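Long-range contacts in cystatin-F (Homo sapiens, PDB 2CH9), which inhibits the cysteine proteases papain and cathepsin L, more weakly than other cystatins do, and forms a disulfide-linked homodimer: residues 52-57 against 72-77; 68-73 against 106-111. One frame throughout, in Å; residues are numbered along the deposited sequence.

Contact 1: residues 52-57 against 72-77; sequences KESRIT and EVEIGR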
# COMPACT_ATOMS: atom_id res chain seq x y z
N LYS A 52 -19.91 -6.07 10.76
CA LYS A 52 -20.22 -4.92 9.92
C LYS A 52 -19.28 -3.77 10.27
O LYS A 52 -18.87 -3.60 11.44
CB LYS A 52 -21.68 -4.51 10.15
CG LYS A 52 -22.21 -3.34 9.33
CD LYS A 52 -23.67 -3.07 9.69
CE LYS A 52 -24.24 -1.92 8.89
NZ LYS A 52 -25.66 -1.63 9.28
N GLU A 53 -18.90 -2.98 9.27
CA GLU A 53 -18.04 -1.83 9.52
C GLU A 53 -18.77 -0.90 10.51
O GLU A 53 -19.97 -0.62 10.35
CB GLU A 53 -17.67 -1.13 8.21
CG GLU A 53 -18.78 -0.30 7.53
CD GLU A 53 -19.82 -1.12 6.77
OE1 GLU A 53 -19.75 -2.38 6.72
OE2 GLU A 53 -20.74 -0.50 6.21
N SER A 54 -18.07 -0.47 11.56
CA SER A 54 -18.69 0.39 12.57
C SER A 54 -18.15 1.82 12.57
O SER A 54 -18.87 2.73 12.96
CB SER A 54 -18.61 -0.23 13.97
OG SER A 54 -17.27 -0.32 14.45
N ARG A 55 -16.91 2.00 12.13
CA ARG A 55 -16.29 3.33 12.12
C ARG A 55 -15.11 3.34 11.17
O ARG A 55 -14.33 2.41 11.14
CB ARG A 55 -15.84 3.72 13.54
CG ARG A 55 -15.28 5.12 13.68
CD ARG A 55 -15.36 5.62 15.13
NE ARG A 55 -14.30 5.05 15.97
CZ ARG A 55 -13.38 5.77 16.62
NH1 ARG A 55 -13.38 7.10 16.55
NH2 ARG A 55 -12.46 5.15 17.35
N ILE A 56 -14.99 4.40 10.38
CA ILE A 56 -13.83 4.58 9.53
C ILE A 56 -13.07 5.77 10.07
O ILE A 56 -13.55 6.90 10.01
CB ILE A 56 -14.23 4.82 8.06
CG1 ILE A 56 -15.10 3.68 7.56
CG2 ILE A 56 -12.97 5.00 7.18
CD1 ILE A 56 -15.98 4.06 6.42
N THR A 57 -11.89 5.51 10.63
CA THR A 57 -11.15 6.55 11.33
C THR A 57 -10.19 7.31 10.41
O THR A 57 -9.99 8.52 10.58
CB THR A 57 -10.41 6.01 12.58
OG1 THR A 57 -9.91 4.70 12.30
CG2 THR A 57 -11.37 5.90 13.74
N GLU A 72 -8.40 2.65 7.59
CA GLU A 72 -8.40 2.28 8.99
C GLU A 72 -9.88 2.24 9.39
O GLU A 72 -10.54 3.27 9.46
CB GLU A 72 -7.63 3.31 9.82
CG GLU A 72 -7.42 2.94 11.26
CD GLU A 72 -6.69 4.03 12.03
OE1 GLU A 72 -7.30 5.10 12.31
OE2 GLU A 72 -5.50 3.83 12.36
N VAL A 73 -10.38 1.04 9.64
CA VAL A 73 -11.81 0.80 9.79
C VAL A 73 -12.05 -0.09 11.01
O VAL A 73 -11.33 -1.07 11.22
CB VAL A 73 -12.41 0.19 8.48
CG1 VAL A 73 -11.52 -0.91 7.91
CG2 VAL A 73 -13.84 -0.31 8.69
N GLU A 74 -13.01 0.28 11.85
CA GLU A 74 -13.43 -0.59 12.94
C GLU A 74 -14.61 -1.44 12.48
O GLU A 74 -15.49 -0.97 11.77
CB GLU A 74 -13.79 0.22 14.18
CG GLU A 74 -12.57 0.76 14.93
CD GLU A 74 -12.92 1.82 15.97
OE1 GLU A 74 -14.06 1.81 16.49
OE2 GLU A 74 -12.05 2.66 16.27
N ILE A 75 -14.60 -2.72 12.87
CA ILE A 75 -15.71 -3.62 12.56
C ILE A 75 -16.27 -4.21 13.84
O ILE A 75 -15.54 -4.37 14.82
CB ILE A 75 -15.29 -4.73 11.58
CG1 ILE A 75 -14.23 -5.66 12.20
CG2 ILE A 75 -14.78 -4.12 10.26
CD1 ILE A 75 -13.99 -6.92 11.39
N GLY A 76 -17.57 -4.50 13.84
CA GLY A 76 -18.24 -5.01 15.02
C GLY A 76 -19.19 -6.15 14.72
O GLY A 76 -19.79 -6.20 13.64
N ARG A 77 -19.35 -7.06 15.68
CA ARG A 77 -20.26 -8.19 15.53
C ARG A 77 -21.71 -7.71 15.53
O ARG A 77 -22.10 -6.91 16.37
CB ARG A 77 -20.02 -9.24 16.61
CG ARG A 77 -20.82 -10.51 16.39
CD ARG A 77 -20.68 -11.52 17.52
NE ARG A 77 -19.46 -12.31 17.42
CZ ARG A 77 -18.57 -12.45 18.40
NH1 ARG A 77 -18.76 -11.85 19.58
NH2 ARG A 77 -17.49 -13.20 18.22
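The R55 guanidinium has CG2 of T57 over the centre of one face, 3.5 Å above the plane, and at its edge the carboxylate of E74, its salt-bridge partner. The pair sits at a classic beta bulge in the antiparallel hairpin of strands 49-63 and 67-78, where S54 and R55 both face E74. The E74 carbonyl serves both of them: S54 N donates to E74 O at 2.6 Å, almost straight at 173°, while R55 N and S54 OG add weaker bonds to the same oxygen. R55 and E74 run side by side, CG of R55 lying anti to its own N (chi1 -176°) and its chain bending at chi3. R55 NH2 then reaches E74 OE2 on the syn side at 2.7 Å, with the two planes 69° apart; the bond from R55 NE to E74 OE1 is weak. An alanine at E74 would remove the carboxylate and is likely to cost the guanidinium this charged mate, setting it freer to turn. The opposite face holds E53, I56, V73 and I75, of which E53, I56 and I75 touch helix 28-44; its R35 salt-bridges E53. Beyond the bulge, T57 OG1 donates to E72 OE1 at 2.6 Å, on the anti side of a carboxylate whose OE2 pairs with R58.

Contact 2: residues 68-73 against 106-111; sequences KYMLEV and YSEVWV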
# COMPACT_ATOMS: atom_id res chain seq x y z
N LYS A 68 -7.48 2.67 -5.39
CA LYS A 68 -7.04 1.83 -4.27
C LYS A 68 -7.25 2.60 -2.97
O LYS A 68 -6.69 3.69 -2.77
CB LYS A 68 -5.56 1.45 -4.41
CG LYS A 68 -5.08 0.43 -3.38
CD LYS A 68 -3.60 0.45 -3.21
CE LYS A 68 -3.07 -0.96 -3.16
NZ LYS A 68 -1.72 -1.09 -2.55
N TYR A 69 -8.09 2.04 -2.10
CA TYR A 69 -8.35 2.65 -0.80
C TYR A 69 -7.45 2.05 0.24
O TYR A 69 -7.24 0.84 0.26
CB TYR A 69 -9.81 2.48 -0.40
CG TYR A 69 -10.74 3.21 -1.32
CD1 TYR A 69 -11.02 4.57 -1.15
CD2 TYR A 69 -11.31 2.56 -2.41
CE1 TYR A 69 -11.86 5.24 -2.02
CE2 TYR A 69 -12.15 3.23 -3.29
CZ TYR A 69 -12.42 4.56 -3.08
OH TYR A 69 -13.27 5.19 -3.95
N MET A 70 -6.86 2.89 1.08
CA MET A 70 -6.13 2.40 2.24
C MET A 70 -6.93 2.89 3.43
O MET A 70 -7.05 4.10 3.63
CB MET A 70 -4.70 2.96 2.26
CG MET A 70 -3.93 2.63 1.00
SD MET A 70 -2.36 3.47 0.90
CE MET A 70 -1.60 2.56 -0.45
N LEU A 71 -7.47 1.96 4.21
CA LEU A 71 -8.48 2.30 5.22
C LEU A 71 -8.10 1.81 6.60
O LEU A 71 -7.55 0.73 6.77
CB LEU A 71 -9.85 1.72 4.87
CG LEU A 71 -10.47 1.98 3.50
CD1 LEU A 71 -11.82 1.31 3.47
CD2 LEU A 71 -10.63 3.49 3.22
N GLU A 72 -8.40 2.65 7.59
CA GLU A 72 -8.40 2.28 8.99
C GLU A 72 -9.88 2.24 9.39
O GLU A 72 -10.54 3.27 9.46
CB GLU A 72 -7.63 3.31 9.82
CG GLU A 72 -7.42 2.94 11.26
CD GLU A 72 -6.69 4.03 12.03
OE1 GLU A 72 -7.30 5.10 12.31
OE2 GLU A 72 -5.50 3.83 12.36
N VAL A 73 -10.38 1.04 9.64
CA VAL A 73 -11.81 0.80 9.79
C VAL A 73 -12.05 -0.09 11.01
O VAL A 73 -11.33 -1.07 11.22
CB VAL A 73 -12.41 0.19 8.48
CG1 VAL A 73 -11.52 -0.91 7.91
CG2 VAL A 73 -13.84 -0.31 8.69
N TYR A 106 -6.85 -2.71 9.34
CA TYR A 106 -6.33 -1.95 8.23
C TYR A 106 -6.67 -2.75 6.97
O TYR A 106 -6.47 -3.96 6.91
CB TYR A 106 -4.81 -1.75 8.34
CG TYR A 106 -4.24 -1.12 7.09
CD1 TYR A 106 -4.36 0.25 6.86
CD2 TYR A 106 -3.62 -1.91 6.10
CE1 TYR A 106 -3.87 0.83 5.71
CE2 TYR A 106 -3.13 -1.33 4.93
CZ TYR A 106 -3.25 0.04 4.75
OH TYR A 106 -2.76 0.63 3.61
N SER A 107 -7.18 -2.06 5.96
CA SER A 107 -7.42 -2.71 4.70
C SER A 107 -6.97 -1.90 3.49
O SER A 107 -6.87 -0.66 3.53
CB SER A 107 -8.90 -3.07 4.54
OG SER A 107 -9.67 -1.91 4.33
N GLU A 108 -6.68 -2.63 2.41
CA GLU A 108 -6.52 -2.03 1.09
C GLU A 108 -7.55 -2.68 0.20
O GLU A 108 -7.73 -3.90 0.22
CB GLU A 108 -5.10 -2.23 0.57
CG GLU A 108 -4.10 -1.38 1.34
CD GLU A 108 -2.65 -1.64 1.03
OE1 GLU A 108 -2.31 -2.50 0.17
OE2 GLU A 108 -1.82 -0.96 1.67
N VAL A 109 -8.26 -1.84 -0.55
CA VAL A 109 -9.38 -2.26 -1.37
C VAL A 109 -9.19 -1.60 -2.73
O VAL A 109 -9.08 -0.36 -2.82
CB VAL A 109 -10.72 -1.75 -0.79
CG1 VAL A 109 -11.88 -2.12 -1.69
CG2 VAL A 109 -10.94 -2.27 0.64
N TRP A 110 -9.14 -2.41 -3.78
CA TRP A 110 -8.94 -1.91 -5.13
C TRP A 110 -10.26 -2.00 -5.88
O TRP A 110 -10.84 -3.08 -6.00
CB TRP A 110 -7.86 -2.73 -5.85
CG TRP A 110 -7.50 -2.21 -7.23
CD1 TRP A 110 -7.16 -0.92 -7.58
CD2 TRP A 110 -7.42 -2.98 -8.44
NE1 TRP A 110 -6.89 -0.85 -8.93
CE2 TRP A 110 -7.03 -2.10 -9.48
CE3 TRP A 110 -7.62 -4.33 -8.74
CZ2 TRP A 110 -6.86 -2.52 -10.80
CZ3 TRP A 110 -7.45 -4.75 -10.05
CH2 TRP A 110 -7.07 -3.85 -11.07
N VAL A 111 -10.74 -0.86 -6.37
CA VAL A 111 -12.05 -0.81 -7.03
C VAL A 111 -11.89 -0.25 -8.43
O VAL A 111 -11.30 0.82 -8.61
CB VAL A 111 -13.08 0.01 -6.22
CG1 VAL A 111 -14.47 -0.07 -6.85
CG2 VAL A 111 -13.12 -0.47 -4.77
O HOH W 1 0.08 -0.58 -0.20
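L71 with S107 and Y69 with V109 are regular antiparallel hydrogen-bonded pairs, joined by four backbone bonds such as Y69 N to V109 O at 2.7 Å, on strands running at 163° to each other. The face bearing K68, M70, Y106 and E108 is partly polar. K68 NZ comes down on E108 OE1 from above the carboxylate plane, 69° out of it, in a salt bridge of 3.1 Å. The other oxygen, E108 OE2, accepts from Y106 OH at 2.7 Å on its anti lone pair, in the plane of the phenol ring, and also accepts from a water, which should fix the carboxylate's rotation. M70 lies alongside both Y106 and E108: its CB is 3.3 Å from Y106 OH, and its CG packs 4.0 Å from E108 CG. With CG anti to the backbone N (chi1 172°), the Y106 ring leans obliquely toward the partner strand, its CD1 3.2 Å from L71 O. On the other face CE2 of Y69 meets CG2 of V111. There Y69, L71 and V109 pack on helix 28-44, and S107 OG bonds S37; strand 117-126 flanks 102-112, while on the M70 face the second subunit brings its own M70 against this one.

How the contacts relate
Contact 1 and contact 2 are neighbouring seams of one antiparallel sheet, their centres about 12 Å apart. Strand 67-78 belongs to both: its first part, 68-73, pairs with 106-111, its later part, 72-77, with 52-57, and E72 and V73 are common to the two. Along the chain the order is 52-57, then 68-73 running into 72-77, then 106-111, so contact 1 pairs the two arms of a hairpin well away from its turn and contact 2 adds the next strand across the sheet. Together they tie three central strands into the curved sheet that wraps helix 28-44, the cystatin fold. Contact 2 is the more buried, and its face away from the helix meets the second subunit of the dimer.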